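3-dehydroquinate dehydratase (PDB 4H3D) catalyses the cis-dehydration of 3-dehydroquinate to 3-dehydroshikimate, the third step of the chorismate pathway, through a covalent imine intermediate. Local coordinates at residues Asp54-Val59 / Lys63-Val68; Glu107-Gly112 / Lys138-Ile143. All coordinates share one frame; numbering follows the deposited sequence. Where two conformers were deposited one is given.

Contact 1 (Asp54-Val59 / Lys63-Val68); sequences DFFENV and KEVKEV
The ring of Phe56 reaches across to the first two turns of helix 62-76, where its outer end lies against Val68: CZ of Phe56 is 3.7 Å from CG2 of Val68, and the two side chains run past each other in opposite directions. The neighbouring ring carbon, CE2 of Phe56, meets the helix backbone at 3.9 Å from Glu64 O, with the amide N of Val65 equally near. That carbonyl is already engaged within the helix, accepting the bond from Val68 N, so the ring adds van der Waals contact only. In Phe56, CG stands anti to the backbone N (chi1 -179°), which points the ring toward the helix. Val65 packs one turn earlier in the helix. Its CG2 branch lies 4.1 Å from CE2 of Phe56 and presses closer still to the carbonyl of Val59, 3.4 Å from CG2 to O. Toward solvent, the carboxylate of Glu64 comes over Asn58, OE2 standing 3.1 Å from Asn58 CB; the amide and carboxylate planes are 23° apart, and no hydrogen bond joins the two groups.

A type I turn from Phe56 to Val59, closed by Val59 N to Phe56 O, sets this geometry. It folds the chain back so that the amide N of Asn58 sits 3.9 Å above the centre of the Phe56 ring. Val59 O has a polar partner in the hydroxyl of Tyr100.

This is a beta-alpha loop of the TIM barrel, following strand 48-52 and folding back on the first turns of its own helix. Ile34 of helix 31-41 also packs on Phe56 and Val68, Trp51 of strand 48-52 touches Val65 and Val68, and helix 98-110 adds Leu104 against Val59 and Ile108 against Val65.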
ATOM      1  N   ASP B  54     -25.596  -0.806 -15.652  1.00 21.97           N
ATOM      2  CA  ASP B  54     -25.455   0.040 -16.865  1.00 22.81           C
ATOM      3  C   ASP B  54     -24.790  -0.720 -18.032  1.00 22.37           C
ATOM      4  O   ASP B  54     -24.909  -0.295 -19.162  1.00 24.44           O
ATOM      5  CB  ASP B  54     -24.708   1.336 -16.581  1.00 24.05           C
ATOM      6  CG  ASP B  54     -23.375   1.108 -15.925  1.00 25.22           C
ATOM      7  OD1 ASP B  54     -23.352   0.694 -14.732  1.00 24.07           O
ATOM      8  OD2 ASP B  54     -22.354   1.374 -16.581  1.00 26.67           O
ATOM      9  N   PHE B  55     -24.098  -1.839 -17.761  1.00 22.00           N
ATOM     10  CA  PHE B  55     -23.543  -2.699 -18.857  1.00 23.13           C
ATOM     11  C   PHE B  55     -24.619  -3.621 -19.459  1.00 25.10           C
ATOM     12  O   PHE B  55     -24.493  -4.096 -20.592  1.00 25.72           O
ATOM     13  CB  PHE B  55     -22.400  -3.606 -18.373  1.00 24.09           C
ATOM     14  CG  PHE B  55     -21.074  -2.899 -18.144  1.00 23.74           C
ATOM     15  CD1 PHE B  55     -20.133  -2.790 -19.180  1.00 31.07           C
ATOM     16  CD2 PHE B  55     -20.738  -2.414 -16.893  1.00 20.87           C
ATOM     17  CE1 PHE B  55     -18.909  -2.169 -18.971  1.00 30.10           C
ATOM     18  CE2 PHE B  55     -19.502  -1.784 -16.672  1.00 24.57           C
ATOM     19  CZ  PHE B  55     -18.589  -1.667 -17.708  1.00 24.86           C
ATOM     20  N   PHE B  56     -25.661  -3.900 -18.693  1.00 23.42           N
ATOM     21  CA  PHE B  56     -26.732  -4.797 -19.149  1.00 24.08           C
ATOM     22  C   PHE B  56     -27.472  -4.173 -20.350  1.00 25.30           C
ATOM     23  O   PHE B  56     -28.060  -3.095 -20.227  1.00 22.76           O
ATOM     24  CB  PHE B  56     -27.671  -5.083 -17.985  1.00 24.01           C
ATOM     25  CG  PHE B  56     -28.797  -6.012 -18.313  1.00 23.99           C
ATOM     26  CD1 PHE B  56     -28.554  -7.259 -18.891  1.00 26.43           C
ATOM     27  CD2 PHE B  56     -30.109  -5.666 -17.991  1.00 22.25           C
ATOM     28  CE1 PHE B  56     -29.606  -8.128 -19.183  1.00 27.64           C
ATOM     29  CE2 PHE B  56     -31.178  -6.544 -18.291  1.00 25.08           C
ATOM     30  CZ  PHE B  56     -30.915  -7.772 -18.874  1.00 25.02           C
ATOM     31  N   GLU B  57     -27.444  -4.851 -21.501  0.60 26.66           N
ATOM     32  CA  GLU B  57     -28.047  -4.289 -22.739  0.60 29.28           C
ATOM     33  C   GLU B  57     -29.537  -3.980 -22.649  0.60 28.26           C
ATOM     34  O   GLU B  57     -30.009  -3.048 -23.296  0.60 29.06           O
ATOM     35  CB  GLU B  57     -27.760  -5.171 -23.971  0.60 31.10           C
ATOM     36  CG  GLU B  57     -26.290  -5.193 -24.343  0.60 34.15           C
ATOM     37  CD  GLU B  57     -25.998  -5.888 -25.656  0.60 37.41           C
ATOM     38  OE1 GLU B  57     -24.838  -5.799 -26.107  0.60 38.83           O
ATOM     39  OE2 GLU B  57     -26.911  -6.516 -26.234  0.60 36.43           O
ATOM     40  N   ASN B  58     -30.282  -4.748 -21.858  1.00 28.63           N
ATOM     41  CA  ASN B  58     -31.718  -4.488 -21.713  1.00 29.00           C
ATOM     42  C   ASN B  58     -32.082  -3.694 -20.459  1.00 28.14           C
ATOM     43  O   ASN B  58     -33.205  -3.794 -19.975  1.00 25.80           O
ATOM     44  CB  ASN B  58     -32.485  -5.822 -21.760  1.00 30.95           C
ATOM     45  CG  ASN B  58     -32.350  -6.516 -23.100  1.00 33.85           C
ATOM     46  OD1 ASN B  58     -32.230  -5.867 -24.134  1.00 34.98           O
ATOM     47  ND2 ASN B  58     -32.362  -7.843 -23.088  1.00 38.01           N
ATOM     48  N   VAL B  59     -31.147  -2.860 -19.968  1.00 26.04           N
ATOM     49  CA  VAL B  59     -31.357  -2.097 -18.727  1.00 25.75           C
ATOM     50  C   VAL B  59     -32.603  -1.217 -18.772  1.00 25.65           C
ATOM     51  O   VAL B  59     -33.197  -0.940 -17.742  1.00 24.97           O
ATOM     52  CB  VAL B  59     -30.100  -1.242 -18.324  1.00 24.93           C
ATOM     53  CG1 VAL B  59     -29.795  -0.180 -19.360  1.00 24.05           C
ATOM     54  CG2 VAL B  59     -30.288  -0.587 -16.920  1.00 25.78           C
ATOM     55  N   LYS B  63     -38.617  -5.140 -16.445  1.00 25.80           N
ATOM     56  CA  LYS B  63     -38.958  -6.540 -16.305  1.00 27.86           C
ATOM     57  C   LYS B  63     -37.744  -7.457 -16.547  1.00 26.96           C
ATOM     58  O   LYS B  63     -37.555  -8.444 -15.827  1.00 25.74           O
ATOM     59  CB  LYS B  63     -40.116  -6.899 -17.249  1.00 30.03           C
ATOM     60  CG  LYS B  63     -40.580  -8.327 -17.141  1.00 35.14           C
ATOM     61  CD  LYS B  63     -41.836  -8.561 -17.988  1.00 40.96           C
ATOM     62  CE  LYS B  63     -42.314  -9.971 -17.849  1.00 44.49           C
ATOM     63  NZ  LYS B  63     -43.488 -10.260 -18.707  1.00 52.75           N
ATOM     64  N   GLU B  64     -36.945  -7.144 -17.567  1.00 26.17           N
ATOM     65  CA  GLU B  64     -35.750  -7.956 -17.882  1.00 26.64           C
ATOM     66  C   GLU B  64     -34.662  -7.748 -16.827  1.00 24.56           C
ATOM     67  O   GLU B  64     -33.935  -8.691 -16.469  1.00 25.39           O
ATOM     68  CB  GLU B  64     -35.255  -7.675 -19.316  1.00 27.39           C
ATOM     69  CG  GLU B  64     -36.242  -8.235 -20.387  1.00 31.14           C
ATOM     70  CD  GLU B  64     -35.981  -7.758 -21.827  1.00 34.92           C
ATOM     71  OE1 GLU B  64     -36.289  -8.515 -22.766  1.00 46.81           O
ATOM     72  OE2 GLU B  64     -35.508  -6.630 -22.029  1.00 39.86           O
ATOM     73  N   VAL B  65     -34.576  -6.534 -16.290  1.00 23.45           N
ATOM     74  CA  VAL B  65     -33.636  -6.256 -15.209  1.00 22.16           C
ATOM     75  C   VAL B  65     -34.017  -7.108 -13.984  1.00 23.86           C
ATOM     76  O   VAL B  65     -33.148  -7.705 -13.333  1.00 22.58           O
ATOM     77  CB  VAL B  65     -33.637  -4.775 -14.777  1.00 20.57           C
ATOM     78  CG1 VAL B  65     -32.792  -4.591 -13.479  1.00 22.41           C
ATOM     79  CG2 VAL B  65     -33.133  -3.854 -15.919  1.00 18.88           C
ATOM     80  N   LYS B  66     -35.308  -7.143 -13.664  1.00 24.01           N
ATOM     81  CA  LYS B  66     -35.785  -7.954 -12.528  1.00 24.72           C
ATOM     82  C   LYS B  66     -35.519  -9.451 -12.731  1.00 24.45           C
ATOM     83  O   LYS B  66     -35.134 -10.140 -11.788  1.00 24.48           O
ATOM     84  CB  LYS B  66     -37.264  -7.714 -12.245  1.00 25.83           C
ATOM     85  CG  LYS B  66     -37.569  -6.346 -11.587  1.00 25.26           C
ATOM     86  CD  LYS B  66     -39.067  -6.233 -11.272  1.00 29.67           C
ATOM     87  CE  LYS B  66     -39.428  -4.875 -10.730  1.00 31.83           C
ATOM     88  NZ  LYS B  66     -40.890  -4.744 -10.502  1.00 34.07           N
ATOM     89  N   GLU B  67     -35.724  -9.933 -13.955  0.50 25.47           N
ATOM     90  CA  GLU B  67     -35.489 -11.340 -14.290  0.50 27.18           C
ATOM     91  C   GLU B  67     -34.057 -11.755 -13.952  0.50 26.63           C
ATOM     92  O   GLU B  67     -33.832 -12.805 -13.345  0.50 26.25           O
ATOM     93  CB  GLU B  67     -35.769 -11.605 -15.784  0.50 28.52           C
ATOM     94  CG  GLU B  67     -37.223 -11.467 -16.203  0.50 30.78           C
ATOM     95  CD  GLU B  67     -37.440 -11.743 -17.694  0.50 31.42           C
ATOM     96  OE1 GLU B  67     -36.596 -12.428 -18.309  0.50 34.39           O
ATOM     97  OE2 GLU B  67     -38.461 -11.300 -18.239  0.50 26.46           O
ATOM     98  N   VAL B  68     -33.090 -10.926 -14.343  1.00 25.50           N
ATOM     99  CA  VAL B  68     -31.677 -11.206 -14.060  1.00 25.75           C
ATOM    100  C   VAL B  68     -31.437 -11.174 -12.554  1.00 25.57           C
ATOM    101  O   VAL B  68     -30.793 -12.063 -11.989  1.00 25.69           O
ATOM    102  CB  VAL B  68     -30.738 -10.206 -14.765  1.00 25.57           C
ATOM    103  CG1 VAL B  68     -29.293 -10.445 -14.343  1.00 27.72           C
ATOM    104  CG2 VAL B  68     -30.887 -10.323 -16.261  1.00 25.60           C
TER

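Contact 2 (Glu107-Gly112 / Lys138-Ile143); sequences EISNTG and KEVKVI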
ATOM      1  N   GLU B 107     -37.667   0.877  -8.130  1.00 24.12           N
ATOM      2  CA  GLU B 107     -38.272  -0.412  -8.410  1.00 27.70           C
ATOM      3  C   GLU B 107     -37.401  -1.557  -7.956  1.00 26.70           C
ATOM      4  O   GLU B 107     -37.908  -2.558  -7.435  1.00 25.33           O
ATOM      5  CB  GLU B 107     -38.567  -0.558  -9.908  1.00 29.82           C
ATOM      6  CG  GLU B 107     -39.774   0.206 -10.355  1.00 37.46           C
ATOM      7  CD  GLU B 107     -41.061  -0.433  -9.875  1.00 47.72           C
ATOM      8  OE1 GLU B 107     -41.150  -1.689  -9.865  1.00 50.82           O
ATOM      9  OE2 GLU B 107     -41.988   0.320  -9.514  1.00 56.62           O
ATOM     10  N   ILE B 108     -36.091  -1.428  -8.151  1.00 25.04           N
ATOM     11  CA  ILE B 108     -35.192  -2.487  -7.760  1.00 23.61           C
ATOM     12  C   ILE B 108     -35.075  -2.542  -6.237  1.00 23.44           C
ATOM     13  O   ILE B 108     -35.021  -3.637  -5.670  1.00 22.02           O
ATOM     14  CB  ILE B 108     -33.809  -2.378  -8.463  1.00 24.83           C
ATOM     15  CG1 ILE B 108     -33.985  -2.546  -9.969  1.00 25.34           C
ATOM     16  CG2 ILE B 108     -32.835  -3.442  -7.936  1.00 19.06           C
ATOM     17  CD1 ILE B 108     -34.834  -3.733 -10.377  1.00 28.81           C
ATOM     18  N   SER B 109     -35.056  -1.378  -5.577  1.00 22.48           N
ATOM     19  CA  SER B 109     -35.034  -1.348  -4.101  1.00 22.86           C
ATOM     20  C   SER B 109     -36.273  -2.017  -3.557  1.00 24.21           C
ATOM     21  O   SER B 109     -36.228  -2.653  -2.523  1.00 24.32           O
ATOM     22  CB  SER B 109     -35.007   0.085  -3.555  1.00 21.71           C
ATOM     23  OG  SER B 109     -33.835   0.760  -3.907  1.00 20.61           O
ATOM     24  N   ASN B 110     -37.392  -1.851  -4.267  1.00 26.97           N
ATOM     25  CA  ASN B 110     -38.665  -2.419  -3.844  1.00 27.62           C
ATOM     26  C   ASN B 110     -38.726  -3.956  -3.886  1.00 28.15           C
ATOM     27  O   ASN B 110     -39.536  -4.552  -3.181  1.00 28.71           O
ATOM     28  CB  ASN B 110     -39.824  -1.844  -4.678  1.00 29.40           C
ATOM     29  CG  ASN B 110     -41.166  -2.192  -4.102  1.00 34.91           C
ATOM     30  OD1 ASN B 110     -41.409  -1.966  -2.921  1.00 37.45           O
ATOM     31  ND2 ASN B 110     -42.052  -2.764  -4.927  1.00 33.62           N
ATOM     32  N   THR B 111     -37.879  -4.595  -4.701  1.00 26.06           N
ATOM     33  CA  THR B 111     -37.901  -6.065  -4.806  1.00 28.32           C
ATOM     34  C   THR B 111     -37.485  -6.767  -3.529  1.00 29.87           C
ATOM     35  O   THR B 111     -37.875  -7.894  -3.300  1.00 29.65           O
ATOM     36  CB  THR B 111     -36.962  -6.593  -5.912  1.00 29.22           C
ATOM     37  OG1 THR B 111     -35.603  -6.280  -5.581  1.00 24.02           O
ATOM     38  CG2 THR B 111     -37.329  -6.011  -7.265  1.00 28.96           C
ATOM     39  N   GLY B 112     -36.695  -6.096  -2.699  1.00 27.72           N
ATOM     40  CA  GLY B 112     -36.158  -6.710  -1.501  1.00 29.13           C
ATOM     41  C   GLY B 112     -34.959  -7.607  -1.836  1.00 30.04           C
ATOM     42  O   GLY B 112     -34.399  -8.244  -0.956  1.00 30.39           O
ATOM     43  N   LYS B 138     -37.380   0.581   2.540  1.00 28.44           N
ATOM     44  CA  LYS B 138     -37.234  -0.848   2.220  1.00 29.21           C
ATOM     45  C   LYS B 138     -35.995  -1.497   2.865  1.00 28.06           C
ATOM     46  O   LYS B 138     -35.608  -2.583   2.496  1.00 28.16           O
ATOM     47  CB  LYS B 138     -37.164  -1.024   0.698  1.00 29.81           C
ATOM     48  CG  LYS B 138     -38.378  -0.497  -0.054  1.00 36.54           C
ATOM     49  CD  LYS B 138     -39.689  -1.115   0.439  1.00 42.70           C
ATOM     50  CE  LYS B 138     -39.646  -2.648   0.397  1.00 49.61           C
ATOM     51  NZ  LYS B 138     -40.885  -3.274   0.988  1.00 56.09           N
ATOM     52  N   GLU B 139     -35.371  -0.819   3.822  1.00 29.26           N
ATOM     53  CA  GLU B 139     -34.202  -1.362   4.534  1.00 28.12           C
ATOM     54  C   GLU B 139     -33.002  -1.659   3.602  1.00 27.56           C
ATOM     55  O   GLU B 139     -32.227  -2.592   3.828  1.00 26.50           O
ATOM     56  CB  GLU B 139     -34.592  -2.609   5.331  1.00 29.47           C
ATOM     57  CG  GLU B 139     -35.841  -2.408   6.175  1.00 31.44           C
ATOM     58  CD  GLU B 139     -36.142  -3.580   7.107  1.00 36.32           C
ATOM     59  OE1 GLU B 139     -37.035  -4.376   6.781  1.00 39.41           O
ATOM     60  OE2 GLU B 139     -35.476  -3.706   8.154  1.00 35.19           O
ATOM     61  N   VAL B 140     -32.873  -0.847   2.566  1.00 22.63           N
ATOM     62  CA  VAL B 140     -31.781  -0.926   1.634  1.00 22.05           C
ATOM     63  C   VAL B 140     -30.772   0.155   2.023  1.00 22.75           C
ATOM     64  O   VAL B 140     -31.161   1.282   2.295  1.00 24.60           O
ATOM     65  CB  VAL B 140     -32.280  -0.690   0.195  1.00 19.94           C
ATOM     66  CG1 VAL B 140     -31.087  -0.622  -0.816  1.00 18.31           C
ATOM     67  CG2 VAL B 140     -33.264  -1.761  -0.185  1.00 20.00           C
ATOM     68  N   LYS B 141     -29.486  -0.201   2.071  1.00 22.80           N
ATOM     69  CA  LYS B 141     -28.433   0.755   2.392  1.00 23.62           C
ATOM     70  C   LYS B 141     -28.045   1.571   1.165  1.00 22.67           C
ATOM     71  O   LYS B 141     -28.118   1.102   0.026  1.00 21.41           O
ATOM     72  CB  LYS B 141     -27.207   0.047   2.976  1.00 23.59           C
ATOM     73  CG  LYS B 141     -27.509  -0.817   4.171  1.00 27.32           C
ATOM     74  CD  LYS B 141     -28.185  -0.056   5.310  1.00 31.82           C
ATOM     75  CE  LYS B 141     -28.433  -0.995   6.484  1.00 40.02           C
ATOM     76  NZ  LYS B 141     -29.236  -0.361   7.553  1.00 41.29           N
ATOM     77  N   VAL B 142     -27.622   2.807   1.386  1.00 22.09           N
ATOM     78  CA  VAL B 142     -27.326   3.662   0.262  1.00 20.66           C
ATOM     79  C   VAL B 142     -25.908   4.193   0.263  1.00 20.88           C
ATOM     80  O   VAL B 142     -25.412   4.700   1.264  1.00 22.20           O
ATOM     81  CB  VAL B 142     -28.298   4.852   0.196  1.00 20.79           C
ATOM     82  CG1 VAL B 142     -27.960   5.783  -1.009  1.00 20.44           C
ATOM     83  CG2 VAL B 142     -29.739   4.346   0.076  1.00 21.95           C
ATOM     84  N   ILE B 143     -25.261   4.015  -0.876  1.00 22.44           N
ATOM     85  CA  ILE B 143     -23.978   4.614  -1.154  1.00 22.02           C
ATOM     86  C   ILE B 143     -24.326   5.845  -2.002  1.00 20.95           C
ATOM     87  O   ILE B 143     -25.078   5.721  -2.964  1.00 20.85           O
ATOM     88  CB  ILE B 143     -23.075   3.679  -2.023  1.00 21.33           C
ATOM     89  CG1 ILE B 143     -22.530   2.520  -1.200  1.00 21.79           C
ATOM     90  CG2 ILE B 143     -21.903   4.456  -2.616  1.00 21.71           C
ATOM     91  CD1 ILE B 143     -21.733   1.521  -2.029  1.00 22.87           C
TER
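Lys138 lays its aliphatic chain across the end of helix 98-110, meeting Ser109 near its root and Asn110 further out. CB of Lys138 is 3.7 Å from Ser109 O, and CG is only slightly farther from the same oxygen. From there the chain bends twice, with chi2 at -56° and chi3 at -55°, instead of running out straight. The bends bring CE to 3.8 Å from Asn110 OD1. Asn110 and Lys138 meet at a slant, the amide oxygen facing methylenes; NZ stays 4.2 Å from OD1, and the pair makes no hydrogen bond. Although the CB of Asn110 points away from the lysine, CG lies anti to the backbone N (chi1 -169°), and this swings the amide back toward it.

Val140 approaches the same carbonyl from deeper in the protein, its CG2 branch 3.9 Å from Ser109 O and 4.2 Å from Ser109 CB. The serine hydroxyl is engaged elsewhere, bonded to Asn105 O one turn back in its own helix. At the helix end, Thr111 OG1 donates to Ile108 O at 2.7 Å, in the carbonyl plane, while Thr111 N also bonds to that oxygen; Gly112 then leaves the helical course with positive phi.

Lys138 and Val140 flank Glu139, the positive-phi C-prime residue of a Schellman motif that ends helix 125-137 and turns the chain into strand 141-148. Ile117 of strand 116-120 touches both Ser109 and Val140. The C-terminal end of helix 98-110 thus packs on the alpha-to-beta turn of the next beta-alpha-beta crossover of the TIM barrel: strand 116-120, helix 125-137, strand 141-148.

Contacts 1 and 2 have centres 16 Å apart and meet where helices 62-76 and 98-110 pack together. CG1 of Val65 lies 3.8 Å from CD1 of Ile108, and toward the surface Lys66 NZ forms a 3.1 Å salt bridge with Glu107 OE1. Two consecutive outer helices of the barrel are joined in this way. Contact 1 lies nearer to Trp51, which binds 3-dehydroquinate: the Val68 side chain is about 4 Å from that of Trp51, whereas about 12 Å separates the side chains of Ser109 and Trp51. Strand 141-148, which begins within contact 2, carries the catalytic His147 further along.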